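Long-range contact in PadR family transcriptional regulator (Listeria monocytogenes, PDB 6ABQ), which probably binds DNA as a dimeric PadR-type transcriptional regulator whose control of gene expression responds to a ligand: residues G9-L14 / F45-E50. Sequence-based numbering, arbitrary orientation. Where two conformers were deposited one is given.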
loop_
_atom_site.group_PDB
_atom_site.type_symbol
_atom_site.label_atom_id
_atom_site.label_comp_id
_atom_site.label_asym_id
_atom_site.label_seq_id
_atom_site.Cartn_x
_atom_site.Cartn_y
_atom_site.Cartn_z
ATOM N N GLY B 9 -7.355 -7.230 7.920
ATOM C CA GLY B 9 -6.420 -6.171 8.304
ATOM C C GLY B 9 -5.517 -5.686 7.185
ATOM O O GLY B 9 -4.383 -5.286 7.439
ATOM N N LEU B 10 -6.030 -5.717 5.952
ATOM C CA LEU B 10 -5.260 -5.333 4.758
ATOM C C LEU B 10 -5.458 -3.881 4.309
ATOM O O LEU B 10 -4.774 -3.428 3.383
ATOM C CB LEU B 10 -5.569 -6.277 3.584
ATOM C CG LEU B 10 -5.482 -7.801 3.727
ATOM C CD1 LEU B 10 -6.057 -8.474 2.489
ATOM C CD2 LEU B 10 -4.058 -8.274 3.985
ATOM N N THR B 11 -6.366 -3.155 4.969
ATOM C CA THR B 11 -6.783 -1.810 4.524
ATOM C C THR B 11 -5.618 -0.831 4.315
ATOM O O THR B 11 -5.471 -0.278 3.216
ATOM C CB THR B 11 -7.867 -1.195 5.444
ATOM O OG1 THR B 11 -8.923 -2.144 5.623
ATOM C CG2 THR B 11 -8.460 0.083 4.829
ATOM N N GLU B 12 -4.796 -0.648 5.354
ATOM C CA GLU B 12 -3.652 0.275 5.307
ATOM C C GLU B 12 -2.661 -0.073 4.188
ATOM O O GLU B 12 -2.262 0.811 3.427
ATOM C CB GLU B 12 -2.939 0.357 6.666
ATOM C CG GLU B 12 -3.707 1.112 7.748
ATOM C CD GLU B 12 -4.550 0.207 8.640
ATOM O OE1 GLU B 12 -5.282 -0.675 8.119
ATOM O OE2 GLU B 12 -4.480 0.383 9.880
ATOM N N LEU B 13 -2.312 -1.361 4.083
ATOM C CA LEU B 13 -1.365 -1.881 3.082
ATOM C C LEU B 13 -1.816 -1.743 1.634
ATOM O O LEU B 13 -0.981 -1.716 0.730
ATOM C CB LEU B 13 -1.033 -3.351 3.366
ATOM C CG LEU B 13 0.277 -3.700 4.073
ATOM C CD1 LEU B 13 0.279 -3.255 5.529
ATOM C CD2 LEU B 13 0.564 -5.190 3.967
ATOM N N LEU B 14 -3.131 -1.663 1.432
ATOM C CA LEU B 14 -3.737 -1.544 0.103
ATOM C C LEU B 14 -3.803 -0.113 -0.448
ATOM O O LEU B 14 -4.196 0.084 -1.604
ATOM C CB LEU B 14 -5.136 -2.176 0.100
ATOM C CG LEU B 14 -5.256 -3.702 0.126
ATOM C CD1 LEU B 14 -6.708 -4.097 0.360
ATOM C CD2 LEU B 14 -4.716 -4.361 -1.141
ATOM N N PHE B 45 -9.744 -9.323 -1.205
ATOM C CA PHE B 45 -9.726 -8.094 -0.415
ATOM C C PHE B 45 -11.112 -7.880 0.199
ATOM O O PHE B 45 -11.926 -7.079 -0.280
ATOM C CB PHE B 45 -9.205 -6.899 -1.230
ATOM C CG PHE B 45 -7.848 -7.128 -1.876
ATOM C CD1 PHE B 45 -6.817 -7.800 -1.197
ATOM C CD2 PHE B 45 -7.592 -6.643 -3.165
ATOM C CE1 PHE B 45 -5.580 -8.010 -1.795
ATOM C CE2 PHE B 45 -6.350 -6.841 -3.762
ATOM C CZ PHE B 45 -5.344 -7.529 -3.078
ATOM N N ASP B 46 -11.340 -8.636 1.273
ATOM C CA ASP B 46 -12.650 -8.865 1.895
ATOM C C ASP B 46 -13.259 -7.704 2.664
ATOM O O ASP B 46 -14.461 -7.704 2.912
ATOM C CB ASP B 46 -12.555 -10.050 2.869
ATOM C CG ASP B 46 -13.020 -11.350 2.260
ATOM O OD1 ASP B 46 -14.059 -11.351 1.554
ATOM O OD2 ASP B 46 -12.357 -12.383 2.503
ATOM N N GLU B 47 -12.441 -6.742 3.074
ATOM C CA GLU B 47 -12.929 -5.712 3.987
ATOM C C GLU B 47 -13.298 -4.387 3.316
ATOM O O GLU B 47 -13.956 -3.558 3.953
ATOM C CB GLU B 47 -11.989 -5.536 5.189
ATOM C CG GLU B 47 -12.039 -6.725 6.143
ATOM C CD GLU B 47 -11.188 -6.557 7.389
ATOM O OE1 GLU B 47 -10.021 -6.126 7.274
ATOM O OE2 GLU B 47 -11.687 -6.874 8.494
ATOM N N ILE B 48 -12.914 -4.204 2.043
ATOM C CA ILE B 48 -13.312 -3.027 1.249
ATOM C C ILE B 48 -14.833 -2.987 1.096
ATOM O O ILE B 48 -15.433 -3.955 0.618
ATOM C CB ILE B 48 -12.633 -2.991 -0.149
ATOM C CG1 ILE B 48 -11.177 -2.564 -0.038
ATOM C CG2 ILE B 48 -13.312 -2.012 -1.100
ATOM C CD1 ILE B 48 -10.224 -3.690 -0.315
ATOM N N VAL B 49 -15.434 -1.875 1.506
ATOM C CA VAL B 49 -16.863 -1.658 1.378
ATOM C C VAL B 49 -17.149 -0.759 0.163
ATOM O O VAL B 49 -16.257 -0.046 -0.338
ATOM C CB VAL B 49 -17.502 -1.120 2.698
ATOM C CG1 VAL B 49 -17.236 -2.077 3.861
ATOM C CG2 VAL B 49 -17.030 0.292 3.044
ATOM N N GLU B 50 -18.394 -0.830 -0.305
ATOM C CA GLU B 50 -18.913 -0.068 -1.440
ATOM C C GLU B 50 -18.680 1.445 -1.296
ATOM O O GLU B 50 -18.296 2.122 -2.259
ATOM C CB GLU B 50 -20.412 -0.354 -1.538
ATOM C CG GLU B 50 -20.972 -0.478 -2.936
ATOM C CD GLU B 50 -22.490 -0.433 -2.941
ATOM O OE1 GLU B 50 -23.136 -1.116 -2.110
ATOM O OE2 GLU B 50 -23.038 0.308 -3.778
HETATM O O HOH W 1 -8.634 -6.651 4.881
HETATM O O HOH W 2 -8.461 -3.776 7.445
#
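Leu-14 lays its CD2 methyl over one face of the Phe-45 ring, close to the centre. This is a CH-pi contact, with CD2 3.8 Å from the ring centroid and 11° off the ring normal. The other methyl, Leu-14 CD1, sits 3.9 Å from Phe-45 CG, so both branches rest on the phenylalanine. In one of two conformers of Ile-48, its CD1 also lies 3.6 Å from Leu-14 CD1; this touch is less certain. CG of Leu-14 stands anti to the carbonyl carbon (chi1 -74°), and the fork beyond it spreads the two methyls along the ring. Leu-10 approaches the same ring differently. Its CD1 sits at the ring edge, near the plane, 3.8 Å from Phe-45 CD1. The two leucines therefore hold the phenyl group from a face and from an edge.

A polar patch flanks this apolar one. The chain of Glu-47 is extended beyond CG (chi2 -176°) and carries its carboxylate to the start of 9-14. There OE1 accepts a hydrogen bond from Gly-9 N at 3.0 Å, from above the carboxylate plane. Two waters also donate to OE1. One of them accepts from Leu-10 N, and the other lies close to Thr-11 OG1. Three donors thus converge on a single carboxylate oxygen, which should help it keep a negative charge.

The contact joins the loop before helix 17-27 to the connection between helices 33-42 and 50-62. Asn-41 ND2, in helix 33-42, bonds to the carbonyls of Phe-45 and Ile-48. Ile-102 of the second subunit, from its long helix 86-110, packs on Leu-10, Leu-14 and Phe-45, so the apolar cluster also belongs to the dimer interface.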